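Local coordinates for type I site-specific restriction-modification system, R (Restriction) subunit (Vibrio vulnificus, PDB 3H1T), which probably serves as the ATP-dependent motor and DNA-cleaving subunit of a type I restriction enzyme, coupling ATP hydrolysis to DNA translocation, at residues T204-T207 with G208-K211; I218-K221 with L222-R226; K296-P299 with Q300-D304; N346-T349 with Y350-F353; D556-G559 with S560-Q563. One frame throughout, in Å; residues are numbered along the deposited sequence.

Contact 1 (T204-T207 with G208-K211)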
loop_
_atom_site.group_PDB
_atom_site.type_symbol
_atom_site.label_atom_id
_atom_site.label_comp_id
_atom_site.label_asym_id
_atom_site.label_seq_id
_atom_site.Cartn_x
_atom_site.Cartn_y
_atom_site.Cartn_z
ATOM N N THR A 204 7.779 3.750 -0.486
ATOM C CA THR A 204 7.479 2.348 -0.253
ATOM C C THR A 204 6.052 2.224 0.266
ATOM O O THR A 204 5.688 2.813 1.285
ATOM C CB THR A 204 8.432 1.719 0.778
ATOM O OG1 THR A 204 9.784 1.957 0.381
ATOM C CG2 THR A 204 8.193 0.216 0.872
HETATM N N MSE A 205 5.243 1.465 -0.456
HETATM C CA MSE A 205 3.857 1.255 -0.078
HETATM C C MSE A 205 3.505 -0.212 -0.287
HETATM O O MSE A 205 3.787 -0.778 -1.342
HETATM C CB MSE A 205 2.930 2.126 -0.931
HETATM C CG MSE A 205 2.942 3.628 -0.627
HETATM SE SE MSE A 205 1.786 4.631 -1.848
HETATM C CE MSE A 205 0.129 4.463 -0.891
ATOM N N ALA A 206 2.900 -0.828 0.720
ATOM C CA ALA A 206 2.500 -2.223 0.625
ATOM C C ALA A 206 1.536 -2.376 -0.554
ATOM O O ALA A 206 0.732 -1.487 -0.840
ATOM C CB ALA A 206 1.835 -2.657 1.912
ATOM N N THR A 207 1.632 -3.501 -1.252
ATOM C CA THR A 207 0.769 -3.743 -2.392
ATOM C C THR A 207 -0.713 -3.657 -2.022
ATOM O O THR A 207 -1.146 -4.184 -0.994
ATOM C CB THR A 207 1.077 -5.118 -3.026
ATOM O OG1 THR A 207 0.033 -5.475 -3.937
ATOM C CG2 THR A 207 1.189 -6.180 -1.973
ATOM N N GLY A 208 -1.484 -2.973 -2.857
ATOM C CA GLY A 208 -2.903 -2.837 -2.598
ATOM C C GLY A 208 -3.258 -1.640 -1.743
ATOM O O GLY A 208 -4.343 -1.582 -1.182
ATOM N N THR A 209 -2.362 -0.672 -1.649
ATOM C CA THR A 209 -2.648 0.503 -0.844
ATOM C C THR A 209 -2.879 1.789 -1.643
ATOM O O THR A 209 -3.166 2.831 -1.059
ATOM C CB THR A 209 -1.538 0.735 0.224
ATOM O OG1 THR A 209 -0.242 0.751 -0.392
ATOM C CG2 THR A 209 -1.573 -0.367 1.244
ATOM N N GLY A 210 -2.750 1.728 -2.966
ATOM C CA GLY A 210 -2.995 2.903 -3.788
ATOM C C GLY A 210 -1.827 3.626 -4.427
ATOM O O GLY A 210 -1.864 4.849 -4.574
ATOM N N LYS A 211 -0.805 2.888 -4.834
ATOM C CA LYS A 211 0.355 3.499 -5.454
ATOM C C LYS A 211 -0.050 4.309 -6.686
ATOM O O LYS A 211 0.523 5.361 -6.956
ATOM C CB LYS A 211 1.396 2.412 -5.804
ATOM C CG LYS A 211 1.799 1.549 -4.609
ATOM C CD LYS A 211 2.888 0.538 -4.970
ATOM C CE LYS A 211 2.767 -0.771 -4.184
ATOM N NZ LYS A 211 2.288 -1.884 -5.064
#

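Contact 2 (I218-K221 with L222-R226)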
loop_
_atom_site.group_PDB
_atom_site.type_symbol
_atom_site.label_atom_id
_atom_site.label_comp_id
_atom_site.label_asym_id
_atom_site.label_seq_id
_atom_site.Cartn_x
_atom_site.Cartn_y
_atom_site.Cartn_z
ATOM N N ILE A 218 0.258 13.206 -7.961
ATOM C CA ILE A 218 1.515 13.946 -8.016
ATOM C C ILE A 218 1.547 14.604 -9.400
ATOM O O ILE A 218 1.805 15.801 -9.538
ATOM C CB ILE A 218 2.738 13.001 -7.878
ATOM C CG1 ILE A 218 2.791 12.390 -6.466
ATOM C CG2 ILE A 218 4.022 13.774 -8.151
ATOM C CD1 ILE A 218 3.845 11.288 -6.302
ATOM N N SER A 219 1.258 13.796 -10.420
ATOM C CA SER A 219 1.234 14.248 -11.809
ATOM C C SER A 219 0.242 15.388 -11.980
ATOM O O SER A 219 0.566 16.420 -12.562
ATOM C CB SER A 219 0.825 13.102 -12.734
ATOM O OG SER A 219 1.559 11.931 -12.430
ATOM N N TRP A 220 -0.970 15.206 -11.473
ATOM C CA TRP A 220 -1.973 16.245 -11.606
ATOM C C TRP A 220 -1.520 17.537 -10.917
ATOM O O TRP A 220 -1.549 18.611 -11.525
ATOM C CB TRP A 220 -3.313 15.758 -11.045
ATOM C CG TRP A 220 -4.428 16.726 -11.237
ATOM C CD1 TRP A 220 -4.942 17.576 -10.305
ATOM C CD2 TRP A 220 -5.190 16.935 -12.433
ATOM N NE1 TRP A 220 -5.977 18.298 -10.838
ATOM C CE2 TRP A 220 -6.152 17.925 -12.145
ATOM C CE3 TRP A 220 -5.151 16.382 -13.720
ATOM C CZ2 TRP A 220 -7.079 18.374 -13.094
ATOM C CZ3 TRP A 220 -6.074 16.829 -14.668
ATOM C CH2 TRP A 220 -7.024 17.818 -14.346
ATOM N N LYS A 221 -1.076 17.437 -9.667
ATOM C CA LYS A 221 -0.624 18.615 -8.934
ATOM C C LYS A 221 0.420 19.409 -9.722
ATOM O O LYS A 221 0.238 20.602 -9.970
ATOM C CB LYS A 221 -0.058 18.224 -7.555
ATOM C CG LYS A 221 -1.115 18.052 -6.461
ATOM C CD LYS A 221 -0.517 17.660 -5.110
ATOM C CE LYS A 221 0.326 18.773 -4.487
ATOM N NZ LYS A 221 -0.473 19.926 -4.000
ATOM N N LEU A 222 1.503 18.748 -10.125
ATOM C CA LEU A 222 2.562 19.415 -10.875
ATOM C C LEU A 222 2.149 19.842 -12.286
ATOM O O LEU A 222 2.566 20.900 -12.755
ATOM C CB LEU A 222 3.786 18.509 -10.955
ATOM C CG LEU A 222 4.517 18.236 -9.641
ATOM C CD1 LEU A 222 5.254 16.915 -9.740
ATOM C CD2 LEU A 222 5.462 19.375 -9.341
ATOM N N TRP A 223 1.326 19.039 -12.956
ATOM C CA TRP A 223 0.894 19.365 -14.315
ATOM C C TRP A 223 0.029 20.623 -14.360
ATOM O O TRP A 223 0.403 21.645 -14.940
ATOM C CB TRP A 223 0.105 18.198 -14.917
ATOM C CG TRP A 223 -0.314 18.426 -16.341
ATOM C CD1 TRP A 223 0.504 18.544 -17.437
ATOM C CD2 TRP A 223 -1.655 18.533 -16.831
ATOM N NE1 TRP A 223 -0.249 18.713 -18.574
ATOM C CE2 TRP A 223 -1.577 18.712 -18.229
ATOM C CE3 TRP A 223 -2.918 18.497 -16.224
ATOM C CZ2 TRP A 223 -2.718 18.850 -19.030
ATOM C CZ3 TRP A 223 -4.053 18.633 -17.024
ATOM C CH2 TRP A 223 -3.942 18.807 -18.409
ATOM N N SER A 224 -1.138 20.539 -13.740
ATOM C CA SER A 224 -2.059 21.655 -13.715
ATOM C C SER A 224 -1.420 22.946 -13.215
ATOM O O SER A 224 -1.882 24.031 -13.554
ATOM C CB SER A 224 -3.272 21.294 -12.853
ATOM O OG SER A 224 -2.867 20.700 -11.634
ATOM N N ALA A 225 -0.359 22.830 -12.421
ATOM C CA ALA A 225 0.322 23.993 -11.854
ATOM C C ALA A 225 1.362 24.591 -12.802
ATOM O O ALA A 225 1.972 25.627 -12.502
ATOM C CB ALA A 225 0.990 23.603 -10.546
ATOM N N ARG A 226 1.562 23.932 -13.937
ATOM C CA ARG A 226 2.527 24.372 -14.936
ATOM C C ARG A 226 3.955 24.300 -14.388
ATOM O O ARG A 226 4.798 25.136 -14.724
ATOM C CB ARG A 226 2.243 25.814 -15.394
ATOM C CG ARG A 226 0.817 26.087 -15.858
ATOM C CD ARG A 226 0.319 25.022 -16.828
ATOM N NE ARG A 226 -0.645 25.564 -17.786
ATOM C CZ ARG A 226 -0.329 26.469 -18.713
ATOM N NH1 ARG A 226 0.918 26.923 -18.797
ATOM N NH2 ARG A 226 -1.256 26.921 -19.553
#

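Contact 3 (K296-P299 with Q300-D304)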
loop_
_atom_site.group_PDB
_atom_site.type_symbol
_atom_site.label_atom_id
_atom_site.label_comp_id
_atom_site.label_asym_id
_atom_site.label_seq_id
_atom_site.Cartn_x
_atom_site.Cartn_y
_atom_site.Cartn_z
ATOM N N LYS A 296 15.237 6.419 -27.254
ATOM C CA LYS A 296 16.292 7.294 -27.752
ATOM C C LYS A 296 15.776 8.234 -28.858
ATOM O O LYS A 296 16.476 9.155 -29.282
ATOM C CB LYS A 296 17.487 6.458 -28.205
ATOM C CG LYS A 296 17.799 5.331 -27.217
ATOM C CD LYS A 296 19.243 4.847 -27.289
ATOM C CE LYS A 296 19.380 3.393 -26.816
ATOM N NZ LYS A 296 18.941 3.150 -25.408
ATOM N N GLU A 297 14.535 8.019 -29.298
ATOM C CA GLU A 297 13.933 8.879 -30.316
ATOM C C GLU A 297 13.519 10.183 -29.613
ATOM O O GLU A 297 13.282 11.216 -30.253
ATOM C CB GLU A 297 12.712 8.187 -30.947
ATOM C CG GLU A 297 11.803 9.113 -31.795
ATOM C CD GLU A 297 12.461 9.646 -33.072
ATOM O OE1 GLU A 297 12.840 8.836 -33.958
ATOM O OE2 GLU A 297 12.587 10.890 -33.185
ATOM N N PHE A 298 13.416 10.117 -28.284
ATOM C CA PHE A 298 13.083 11.293 -27.494
ATOM C C PHE A 298 14.414 11.778 -26.969
ATOM O O PHE A 298 15.306 10.978 -26.672
ATOM C CB PHE A 298 12.221 10.978 -26.269
ATOM C CG PHE A 298 10.938 10.268 -26.568
ATOM C CD1 PHE A 298 10.910 8.881 -26.651
ATOM C CD2 PHE A 298 9.737 10.970 -26.660
ATOM C CE1 PHE A 298 9.701 8.191 -26.807
ATOM C CE2 PHE A 298 8.515 10.293 -26.818
ATOM C CZ PHE A 298 8.500 8.898 -26.891
ATOM N N PRO A 299 14.578 13.098 -26.839
ATOM C CA PRO A 299 15.865 13.568 -26.317
ATOM C C PRO A 299 16.009 13.322 -24.798
ATOM O O PRO A 299 15.020 13.049 -24.101
ATOM C CB PRO A 299 15.859 15.044 -26.696
ATOM C CG PRO A 299 14.387 15.395 -26.625
ATOM C CD PRO A 299 13.767 14.217 -27.345
ATOM N N GLN A 300 17.230 13.429 -24.282
ATOM C CA GLN A 300 17.474 13.205 -22.856
ATOM C C GLN A 300 16.570 14.084 -21.997
ATOM O O GLN A 300 15.849 13.600 -21.121
ATOM C CB GLN A 300 18.938 13.508 -22.507
ATOM C CG GLN A 300 19.938 12.963 -23.516
ATOM C CD GLN A 300 20.726 11.773 -22.992
ATOM O OE1 GLN A 300 20.964 10.799 -23.718
ATOM N NE2 GLN A 300 21.154 11.852 -21.733
ATOM N N ASP A 301 16.604 15.381 -22.274
ATOM C CA ASP A 301 15.828 16.361 -21.532
ATOM C C ASP A 301 14.395 16.528 -22.009
ATOM O O ASP A 301 13.822 17.617 -21.892
ATOM C CB ASP A 301 16.544 17.707 -21.584
ATOM C CG ASP A 301 16.789 18.181 -23.008
ATOM O OD1 ASP A 301 17.297 17.378 -23.829
ATOM O OD2 ASP A 301 16.486 19.358 -23.304
ATOM N N PHE A 302 13.805 15.462 -22.538
ATOM C CA PHE A 302 12.422 15.550 -22.995
ATOM C C PHE A 302 11.537 15.741 -21.765
ATOM O O PHE A 302 10.981 16.826 -21.550
ATOM C CB PHE A 302 12.017 14.275 -23.742
ATOM C CG PHE A 302 10.681 14.370 -24.438
ATOM C CD1 PHE A 302 10.478 15.300 -25.456
ATOM C CD2 PHE A 302 9.626 13.524 -24.086
ATOM C CE1 PHE A 302 9.248 15.382 -26.114
ATOM C CE2 PHE A 302 8.387 13.596 -24.734
ATOM C CZ PHE A 302 8.195 14.523 -25.748
ATOM N N PHE A 303 11.440 14.691 -20.944
ATOM C CA PHE A 303 10.614 14.682 -19.727
ATOM C C PHE A 303 11.105 15.531 -18.552
ATOM O O PHE A 303 12.307 15.712 -18.345
ATOM C CB PHE A 303 10.450 13.250 -19.218
ATOM C CG PHE A 303 9.992 12.276 -20.257
ATOM C CD1 PHE A 303 10.917 11.604 -21.039
ATOM C CD2 PHE A 303 8.639 12.002 -20.431
ATOM C CE1 PHE A 303 10.509 10.664 -21.985
ATOM C CE2 PHE A 303 8.219 11.061 -21.374
ATOM C CZ PHE A 303 9.162 10.390 -22.152
ATOM N N ASP A 304 10.158 16.037 -17.768
ATOM C CA ASP A 304 10.497 16.823 -16.587
ATOM C C ASP A 304 10.433 15.867 -15.395
ATOM O O ASP A 304 11.098 16.057 -14.364
ATOM C CB ASP A 304 9.487 17.957 -16.373
ATOM C CG ASP A 304 9.405 18.908 -17.559
ATOM O OD1 ASP A 304 8.798 18.537 -18.587
ATOM O OD2 ASP A 304 9.945 20.030 -17.457
#

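Contact 4 (N346-T349 with Y350-F353)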
loop_
_atom_site.group_PDB
_atom_site.type_symbol
_atom_site.label_atom_id
_atom_site.label_comp_id
_atom_site.label_asym_id
_atom_site.label_seq_id
_atom_site.Cartn_x
_atom_site.Cartn_y
_atom_site.Cartn_z
ATOM N N ASN A 346 16.866 -6.440 -1.996
ATOM C CA ASN A 346 16.467 -5.063 -2.298
ATOM C C ASN A 346 17.450 -3.886 -2.395
ATOM O O ASN A 346 17.121 -2.860 -3.013
ATOM C CB ASN A 346 15.393 -4.675 -1.266
ATOM C CG ASN A 346 14.027 -4.544 -1.885
ATOM O OD1 ASN A 346 13.812 -4.978 -3.024
ATOM N ND2 ASN A 346 13.089 -3.963 -1.148
ATOM N N ARG A 347 18.614 -3.993 -1.765
ATOM C CA ARG A 347 19.599 -2.900 -1.711
ATOM C C ARG A 347 19.894 -1.976 -2.909
ATOM O O ARG A 347 19.955 -0.742 -2.724
ATOM C CB ARG A 347 20.882 -3.468 -1.158
ATOM C CG ARG A 347 20.591 -4.330 0.057
ATOM C CD ARG A 347 21.695 -4.235 1.054
ATOM N NE ARG A 347 21.771 -5.432 1.884
ATOM C CZ ARG A 347 21.075 -5.638 3.003
ATOM N NH1 ARG A 347 20.217 -4.725 3.460
ATOM N NH2 ARG A 347 21.267 -6.757 3.689
ATOM N N ASP A 348 20.069 -2.523 -4.115
ATOM C CA ASP A 348 20.359 -1.633 -5.247
ATOM C C ASP A 348 19.268 -0.587 -5.489
ATOM O O ASP A 348 19.547 0.530 -5.956
ATOM C CB ASP A 348 20.616 -2.430 -6.526
ATOM C CG ASP A 348 21.968 -3.131 -6.511
ATOM O OD1 ASP A 348 22.774 -2.850 -5.588
ATOM O OD2 ASP A 348 22.228 -3.948 -7.431
ATOM N N THR A 349 18.030 -0.936 -5.177
ATOM C CA THR A 349 16.949 0.009 -5.353
ATOM C C THR A 349 17.083 1.161 -4.382
ATOM O O THR A 349 16.931 2.317 -4.769
ATOM C CB THR A 349 15.595 -0.664 -5.145
ATOM O OG1 THR A 349 15.293 -1.430 -6.312
ATOM C CG2 THR A 349 14.501 0.382 -4.931
ATOM N N TYR A 350 17.366 0.849 -3.120
ATOM C CA TYR A 350 17.515 1.882 -2.105
ATOM C C TYR A 350 18.811 2.652 -2.250
ATOM O O TYR A 350 18.966 3.720 -1.662
ATOM C CB TYR A 350 17.392 1.270 -0.715
ATOM C CG TYR A 350 15.965 0.854 -0.406
ATOM C CD1 TYR A 350 15.351 -0.195 -1.105
ATOM C CD2 TYR A 350 15.194 1.570 0.513
ATOM C CE1 TYR A 350 14.006 -0.512 -0.898
ATOM C CE2 TYR A 350 13.857 1.271 0.715
ATOM C CZ TYR A 350 13.264 0.234 0.011
ATOM O OH TYR A 350 11.931 -0.021 0.208
ATOM N N ARG A 351 19.737 2.109 -3.044
ATOM C CA ARG A 351 21.019 2.762 -3.304
ATOM C C ARG A 351 20.855 3.773 -4.434
ATOM O O ARG A 351 21.397 4.871 -4.390
ATOM C CB ARG A 351 22.080 1.726 -3.687
ATOM C CG ARG A 351 22.649 0.961 -2.502
ATOM C CD ARG A 351 23.407 -0.289 -2.917
ATOM N NE ARG A 351 24.005 -0.977 -1.781
ATOM C CZ ARG A 351 24.113 -2.297 -1.683
ATOM N NH1 ARG A 351 23.654 -3.066 -2.668
ATOM N NH2 ARG A 351 24.675 -2.850 -0.603
ATOM N N TYR A 352 20.099 3.398 -5.454
ATOM C CA TYR A 352 19.875 4.297 -6.573
ATOM C C TYR A 352 18.916 5.437 -6.227
ATOM O O TYR A 352 19.218 6.596 -6.489
ATOM C CB TYR A 352 19.352 3.512 -7.779
ATOM C CG TYR A 352 19.174 4.339 -9.029
ATOM C CD1 TYR A 352 17.996 5.054 -9.258
ATOM C CD2 TYR A 352 20.189 4.415 -9.984
ATOM C CE1 TYR A 352 17.838 5.829 -10.414
ATOM C CE2 TYR A 352 20.048 5.184 -11.137
ATOM C CZ TYR A 352 18.879 5.890 -11.349
ATOM O OH TYR A 352 18.777 6.679 -12.474
ATOM N N PHE A 353 17.772 5.123 -5.615
ATOM C CA PHE A 353 16.798 6.158 -5.268
ATOM C C PHE A 353 16.993 6.756 -3.884
ATOM O O PHE A 353 16.452 7.812 -3.583
ATOM C CB PHE A 353 15.371 5.616 -5.391
ATOM C CG PHE A 353 14.969 5.278 -6.793
ATOM C CD1 PHE A 353 14.625 6.283 -7.700
ATOM C CD2 PHE A 353 14.910 3.949 -7.212
ATOM C CE1 PHE A 353 14.221 5.963 -9.008
ATOM C CE2 PHE A 353 14.513 3.618 -8.512
ATOM C CZ PHE A 353 14.166 4.630 -9.412
#

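Contact 5 (D556-G559 with S560-Q563)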
loop_
_atom_site.group_PDB
_atom_site.type_symbol
_atom_site.label_atom_id
_atom_site.label_comp_id
_atom_site.label_asym_id
_atom_site.label_seq_id
_atom_site.Cartn_x
_atom_site.Cartn_y
_atom_site.Cartn_z
ATOM N N ASP A 556 1.279 -22.928 4.260
ATOM C CA ASP A 556 2.687 -23.115 3.873
ATOM C C ASP A 556 3.141 -24.583 3.870
ATOM O O ASP A 556 3.338 -25.185 4.933
ATOM C CB ASP A 556 3.571 -22.315 4.845
ATOM C CG ASP A 556 5.004 -22.158 4.362
ATOM O OD1 ASP A 556 5.361 -22.722 3.309
ATOM O OD2 ASP A 556 5.782 -21.463 5.046
ATOM N N TYR A 557 3.335 -25.146 2.677
ATOM C CA TYR A 557 3.757 -26.540 2.521
ATOM C C TYR A 557 5.261 -26.680 2.360
ATOM O O TYR A 557 5.780 -27.797 2.323
ATOM C CB TYR A 557 3.059 -27.166 1.306
ATOM C CG TYR A 557 1.590 -27.438 1.538
ATOM C CD1 TYR A 557 1.184 -28.445 2.417
ATOM C CD2 TYR A 557 0.605 -26.677 0.901
ATOM C CE1 TYR A 557 -0.157 -28.683 2.660
ATOM C CE2 TYR A 557 -0.752 -26.906 1.146
ATOM C CZ TYR A 557 -1.121 -27.912 2.026
ATOM O OH TYR A 557 -2.444 -28.156 2.266
ATOM N N THR A 558 5.958 -25.555 2.249
ATOM C CA THR A 558 7.403 -25.589 2.107
ATOM C C THR A 558 8.024 -25.962 3.452
ATOM O O THR A 558 9.111 -26.540 3.510
ATOM C CB THR A 558 7.964 -24.207 1.666
ATOM O OG1 THR A 558 7.862 -23.274 2.751
ATOM C CG2 THR A 558 7.171 -23.668 0.490
ATOM N N GLY A 559 7.323 -25.641 4.533
ATOM C CA GLY A 559 7.832 -25.943 5.854
ATOM C C GLY A 559 9.041 -25.084 6.175
ATOM O O GLY A 559 10.056 -25.578 6.683
ATOM N N SER A 560 8.943 -23.791 5.865
ATOM C CA SER A 560 10.043 -22.876 6.133
ATOM C C SER A 560 9.862 -21.463 5.586
ATOM O O SER A 560 10.240 -20.496 6.259
ATOM C CB SER A 560 11.350 -23.458 5.594
ATOM O OG SER A 560 11.318 -23.609 4.182
ATOM N N ALA A 561 9.293 -21.326 4.386
ATOM C CA ALA A 561 9.094 -20.009 3.778
ATOM C C ALA A 561 8.579 -18.967 4.765
ATOM O O ALA A 561 9.196 -17.917 4.929
ATOM C CB ALA A 561 8.130 -20.109 2.582
ATOM N N THR A 562 7.465 -19.257 5.430
ATOM C CA THR A 562 6.898 -18.315 6.386
ATOM C C THR A 562 7.798 -18.035 7.597
ATOM O O THR A 562 7.604 -17.031 8.281
ATOM C CB THR A 562 5.510 -18.790 6.876
ATOM O OG1 THR A 562 5.610 -20.136 7.347
ATOM C CG2 THR A 562 4.504 -18.762 5.742
ATOM N N GLN A 563 8.773 -18.904 7.872
ATOM C CA GLN A 563 9.678 -18.678 9.006
ATOM C C GLN A 563 10.880 -17.909 8.479
ATOM O O GLN A 563 11.365 -16.955 9.079
ATOM C CB GLN A 563 10.142 -20.013 9.608
ATOM C CG GLN A 563 8.999 -20.950 9.964
ATOM C CD GLN A 563 9.364 -21.975 11.031
ATOM O OE1 GLN A 563 9.816 -23.077 10.726
ATOM N NE2 GLN A 563 9.167 -21.606 12.297
#

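Contact 1 (T204-T207 with G208-K211)
Lys211 lies along the side chain of Met205, a selenomethionine here, the two running past each other in opposite directions. Its CG sits 3.9 Å from Met205 CB, while Met205 SE comes back over the lysine's root, 4.0 Å from Lys211 CA. Farther out, Lys211 CE approaches Met205 O at 3.0 Å, a tight carbon-oxygen contact. Bends at chi3 (-147°) and chi4 curl the amine in under the turn, where Lys211 NZ ends 3.6 Å from Thr207 CA. The charged end is thus folded back across the chain that precedes it.

The turn itself is a type II beta turn from Ala206 to Thr209. Its closing bond is weak, Thr209 N to Ala206 O at 3.3 Å with an N-H...O angle of 121°. The hydroxyl of Thr209 donates to the same carbonyl; the modelled length of this second bond is very short and its exact value doubtful. Met205 CB touches that hydroxyl from the strand side, 3.5 Å from Thr209 OG1. Gly208, with phi of 89°, occupies the turn's third position, where positive phi suits glycine, and Gly210 is the N-cap of helix 211-224.

Strand, glycine-rich turn, lysine and helix in this order make up the P-loop (Walker A, motif I) of superfamily 2 ATPases, which in relatives cradles the nucleotide phosphates.

Contact 2 (I218-K221 with L222-R226)
Trp223 leans on the preceding turn of its helix through Ser219 and Trp220. Its CB already presses on the backbone, 3.0 Å from Ser219 O, the carbonyl that also accepts Trp223 N at 2.8 Å. With CG trans to the backbone N (chi1 -177°), the indole stands out across the helix axis, on the side where Trp220 reaches forward to it. Its six-membered ring then meets that of the other tryptophan: Trp223 CE3 is 3.9 Å from Trp220 CZ3, and Trp223 CZ3 closes to 3.6 Å on the same Trp220 CZ3. The six-membered rings have centroids 5.5 Å apart and planes inclined at 47°, so the pair is oblique, neither stacked nor T-shaped. At the far side of the indole, NE1 makes a weak bond to Glu276.

The pyrrole part of Trp220 carries Ser224 OG over one face, 4.0 Å from Trp220 CD1. That hydroxyl also donates to Trp220 O, though the refined distance is too short to weigh. On the side of the helix turned away from Trp220, Ile218 and Leu222 point the same way, with Ile218 CG2 3.7 Å from Leu222 CD1. The helix closes in a Schellman motif, Arg226 taking a positive phi of 65°.

Ile218 rests on Ile187 and Ala190 of helix 181-195, and Lys221 sends its amine to the carbonyls of Leu167 and Ser169. Ser219 and Leu222 face strand 305-308, while Phe259 meets both indoles edge-to-face. Helix 211-224 therefore packs between a helix and the central parallel sheet.

Contact 3 (K296-P299 with Q300-D304)
Between Pro299 and Phe302 the backbone reverses in a type I beta turn, just after the short 3-10 segment that includes Lys296 and Glu297. It is closed by Phe302 N donating to Pro299 O at 3.1 Å, with an N-H...O angle of 143°; the donor stands well above the carbonyl plane and does not sit on a lone pair.

The turn brings two aromatic side chains from its arms together. Phe302 CG is trans to the backbone N (chi1 -171°), which turns its ring toward Phe298. Phe298 places CD2 over one face of the Phe302 ring, offset toward the rim, with Phe298 CD2 3.5 Å from Phe302 CE2. The centroids are 5.1 Å apart and the planes steeply inclined, which makes the pair oblique. Pro299 covers another part of the same residue, its CG 3.9 Å from Phe302 CB. Phe303 is the third ring, its centroid 5.8 Å from that of Phe298, and Phe302 CD2 lies over the centre of its face.

Outside the turn, Arg237 makes a cation-pi contact with Phe302, Phe329 meets Phe303 edge-to-face, and Tyr328 binds the carbonyl of Phe298. Three phenylalanines gathered by one turn form an aromatic cluster, here at the entry to strand 305-308, which in the sequence leads directly into Asp-Glu-Cys-His, a DExH box (probable motif II).

Contact 4 (N346-T349 with Y350-F353)
Arg351 is met from two directions by the preceding helical turn. At the edge of its guanidinium, and nearly in its plane, Asp348 OD1 accepts from Arg351 NH1 at 3.1 Å in a salt bridge with an N-H...O angle of 146°. Over one face lies Arg347 CB, 3.2 Å from Arg351 NH1. The extended Arg351 chain, with CG trans to the carbonyl carbon (chi1 -78°), passes along Arg347 O to reach both. All three residues are exposed and touch crystal neighbours, so packing in the lattice may influence them.

On the buried side, Tyr350 CE1 lies 3.6 Å from Asn346 ND2, the amide and ring planes 39° apart. Regular helix bonds carry the chain on: Tyr352 N donates to Asp348 O at 3.0 Å, and Phe353 N to Thr349 O at 3.0 Å. Tyr352 CD1 in turn sits over the centre of the Phe353 ring.

One shell farther out, Asn346 ND2 donates to Pro341 O and Thr340 OG1, while Tyr350 OH also engages Thr340 O. Thr349, Tyr350 and Phe353 rest on Leu202 of strand 200-205. This short helix, exposed on one side and buried on the other, is thus hydrogen-bonded to the end of the Thr-Ala-Thr sequence, the likely motif III of superfamily 2 helicases, and to the residue after it.

Contact 5 (D556-G559 with S560-Q563)
The carboxylate of Asp556 is approached at both oxygens and from both sides of its plane by Thr558 and Thr562. Asp556 OD2 accepts twice: Thr562 OG1 takes its anti lone pair at 2.7 Å, and Thr562 N comes nearly along the C-O bond direction, 2.8 Å from Asp556 OD2 with an N-H...O angle of 165°. Asp556 OD1 also accepts twice, from Thr558 OG1 on the syn side at 2.6 Å and from Thr558 N above the plane at 3.1 Å, the latter an Asx turn. Thr562 CG2, 3.7 Å from Asp556 CG, lies off the OD2 end, on the other side of the plane from Thr558 N. Four donors therefore fix the group's rotation and would probably favour its charged form.

Thr558 relays the hold: its OG1 receives Ala561 N at 2.9 Å, so two of the first amides of helix 561-564 bind side chains that lie before it. The Thr558 hydroxyl is turned toward Asp556 and the helix by a chi1 of 71°. Ser560, although at the N-cap, makes no capping bond, and its hydroxyl goes to Arg414.

Asp556 ends strand 552-556, which is flanked in the sheet by strands 518-524 and 374-381. Leu523 backs Asp556, Thr558 and Ala561 on the first side, and Val376 and Arg378 meet Thr562 on the other.

Contacts 1 to 4 belong to the first RecA-like domain and contact 5 to the second, its centre about 45 Å from that of contact 2. Contact 1 is the likely ATP-binding loop, and Thr207 there touches Arg539, in the probable motif VI of the second domain, so it faces the interdomain cleft. Contact 4 joins it directly, Thr204 OG1 lying 2.9 Å from Tyr350 OH, a probable hydrogen bond. Contact 2 continues the P-loop helix, with centres about 21 Å apart. Contact 3 lies near contact 2, nearest atoms about 8 Å apart, but about 17 Å from contact 1. Contact 5 stays about 15 Å from contact 1, nearest atoms.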